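Local coordinates for nicotinate phosphoribosyltransferase (Vibrio cholerae, PDB 4HL7), which probably catalyses the ATP-dependent transfer of a phosphoribosyl group from phosphoribosyl diphosphate to nicotinate, a step of NAD(+) biosynthesis, at residues 76-81 with 88-93. Numbering follows the deposited sequence.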
# COMPACT_ATOMS: atom_id res chain seq x y z
N HIS A 76 -6.14 -22.88 -4.52
CA HIS A 76 -7.27 -23.05 -5.46
C HIS A 76 -7.89 -21.71 -5.73
O HIS A 76 -8.20 -21.36 -6.90
CB HIS A 76 -8.34 -24.01 -4.90
CG HIS A 76 -7.90 -25.49 -4.82
ND1 HIS A 76 -7.04 -26.07 -5.73
CD2 HIS A 76 -8.23 -26.51 -3.89
CE1 HIS A 76 -6.85 -27.39 -5.41
NE2 HIS A 76 -7.56 -27.66 -4.28
N TYR A 77 -8.06 -20.89 -4.69
CA TYR A 77 -8.64 -19.55 -4.87
C TYR A 77 -7.75 -18.71 -5.82
O TYR A 77 -8.24 -18.11 -6.78
CB TYR A 77 -8.86 -18.80 -3.53
CG TYR A 77 -9.20 -17.33 -3.77
CD1 TYR A 77 -8.23 -16.33 -3.63
CD2 TYR A 77 -10.48 -16.98 -4.19
CE1 TYR A 77 -8.53 -14.99 -3.92
CE2 TYR A 77 -10.80 -15.64 -4.47
CZ TYR A 77 -9.82 -14.66 -4.33
OH TYR A 77 -10.13 -13.35 -4.60
N LEU A 78 -6.45 -18.69 -5.60
CA LEU A 78 -5.61 -17.91 -6.48
C LEU A 78 -5.55 -18.48 -7.90
O LEU A 78 -5.40 -17.75 -8.88
CB LEU A 78 -4.17 -17.83 -5.95
CG LEU A 78 -4.05 -17.07 -4.60
CD1 LEU A 78 -2.58 -17.14 -4.17
CD2 LEU A 78 -4.50 -15.62 -4.78
N THR A 79 -5.57 -19.80 -8.01
CA THR A 79 -5.58 -20.41 -9.33
C THR A 79 -6.72 -19.86 -10.20
O THR A 79 -6.50 -19.53 -11.36
CB THR A 79 -5.71 -21.94 -9.22
OG1 THR A 79 -4.52 -22.43 -8.64
CG2 THR A 79 -5.89 -22.58 -10.63
N GLN A 80 -7.93 -19.83 -9.64
CA GLN A 80 -9.15 -19.37 -10.33
C GLN A 80 -9.24 -17.86 -10.46
O GLN A 80 -9.53 -17.32 -11.54
CB GLN A 80 -10.40 -19.89 -9.61
CG GLN A 80 -11.71 -19.37 -10.22
CD GLN A 80 -12.95 -20.17 -9.82
OE1 GLN A 80 -12.86 -21.25 -9.23
NE2 GLN A 80 -14.11 -19.66 -10.18
N HIS A 81 -8.98 -17.15 -9.35
CA HIS A 81 -9.26 -15.72 -9.31
C HIS A 81 -8.10 -14.81 -9.54
O HIS A 81 -8.27 -13.59 -9.65
CB HIS A 81 -10.05 -15.37 -8.05
CG HIS A 81 -11.37 -16.08 -7.97
ND1 HIS A 81 -12.51 -15.58 -8.51
CD2 HIS A 81 -11.70 -17.34 -7.47
CE1 HIS A 81 -13.54 -16.45 -8.30
NE2 HIS A 81 -13.04 -17.52 -7.67
N THR A 88 3.58 -22.83 -11.55
CA THR A 88 4.85 -23.17 -10.87
C THR A 88 5.04 -22.33 -9.62
O THR A 88 5.47 -22.86 -8.57
CB THR A 88 6.11 -23.03 -11.76
OG1 THR A 88 6.14 -21.73 -12.38
CG2 THR A 88 6.13 -24.16 -12.84
N PHE A 89 4.72 -21.05 -9.70
CA PHE A 89 4.81 -20.20 -8.50
C PHE A 89 3.80 -20.65 -7.44
O PHE A 89 4.14 -20.75 -6.24
CB PHE A 89 4.67 -18.69 -8.82
CG PHE A 89 4.44 -17.84 -7.60
CD1 PHE A 89 5.52 -17.60 -6.68
CD2 PHE A 89 3.21 -17.28 -7.34
CE1 PHE A 89 5.32 -16.77 -5.57
CE2 PHE A 89 3.01 -16.50 -6.18
CZ PHE A 89 4.08 -16.23 -5.34
N LEU A 90 2.56 -20.91 -7.85
CA LEU A 90 1.54 -21.28 -6.85
C LEU A 90 1.90 -22.62 -6.20
O LEU A 90 1.64 -22.82 -5.01
CB LEU A 90 0.14 -21.39 -7.46
CG LEU A 90 -0.41 -20.01 -7.91
CD1 LEU A 90 -1.82 -20.04 -8.44
CD2 LEU A 90 -0.44 -19.10 -6.66
N GLN A 91 2.45 -23.55 -6.99
CA GLN A 91 2.91 -24.84 -6.39
C GLN A 91 4.00 -24.63 -5.31
O GLN A 91 3.98 -25.31 -4.27
CB GLN A 91 3.34 -25.86 -7.49
CG GLN A 91 2.10 -26.38 -8.23
N SER A 92 4.90 -23.68 -5.54
CA SER A 92 5.94 -23.35 -4.56
C SER A 92 5.35 -22.78 -3.25
O SER A 92 5.90 -23.02 -2.17
CB SER A 92 7.07 -22.48 -5.17
OG SER A 92 6.77 -21.09 -5.12
N LEU A 93 4.19 -22.11 -3.32
CA LEU A 93 3.48 -21.60 -2.06
C LEU A 93 3.03 -22.70 -1.11
O LEU A 93 2.91 -22.49 0.11
CB LEU A 93 2.31 -20.75 -2.42
CG LEU A 93 2.72 -19.48 -3.08
CD1 LEU A 93 1.46 -18.58 -3.03
CD2 LEU A 93 3.83 -18.77 -2.26
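Leu90 reaches across to Leu78 and Thr79, setting both of its methyl groups against Leu78, with CD1 reaching on to Thr79. On the apolar side, CD2 of Leu90 lies 3.8 Å from CD1 of Leu78 and 4.0 Å from CB of the same leucine, so that one methyl rests against both the root and one branch tip of its partner. The two leucines share their torsions: in each, CG sits beside the backbone N and anti to the carbonyl carbon (chi1 near -65° in both), the outer torsion is extended, and the side chains meet at a slant. Leu93, one helical turn on from Leu90, adds a looser touch, its CD1 standing 4.4 Å from CD1 of Leu78.

These residues join the last turns of helix 72-81 to helix 87-93, a helical hairpin closed by a short connection within the N-terminal domain of the NAPRTase family. The segments run nearly antiparallel, at 164°, with their axes 10.6 Å apart at closest; only 143 Å² is buried between them, and side chains, chiefly Leu90, bridge the gap. Ile75, a turn before Leu78 and Thr79, extends the apolar seam by touching both Leu90 and Leu93. Beyond it, Leu78 packs on Tyr216 of helix 216-222, while Leu93 leans on Met27 of helix 21-33, tying the hairpin to two other helices.

At the more exposed margin, CD1 of Leu90 comes 3.6 Å from OG1 of Thr79 and 3.8 Å from its backbone N. This is a van der Waals approach: the hydroxyl, set anti to the carbonyl carbon (chi1 -67°), hydrogen-bonds to the carbonyl oxygen of Ile75 within its own helix.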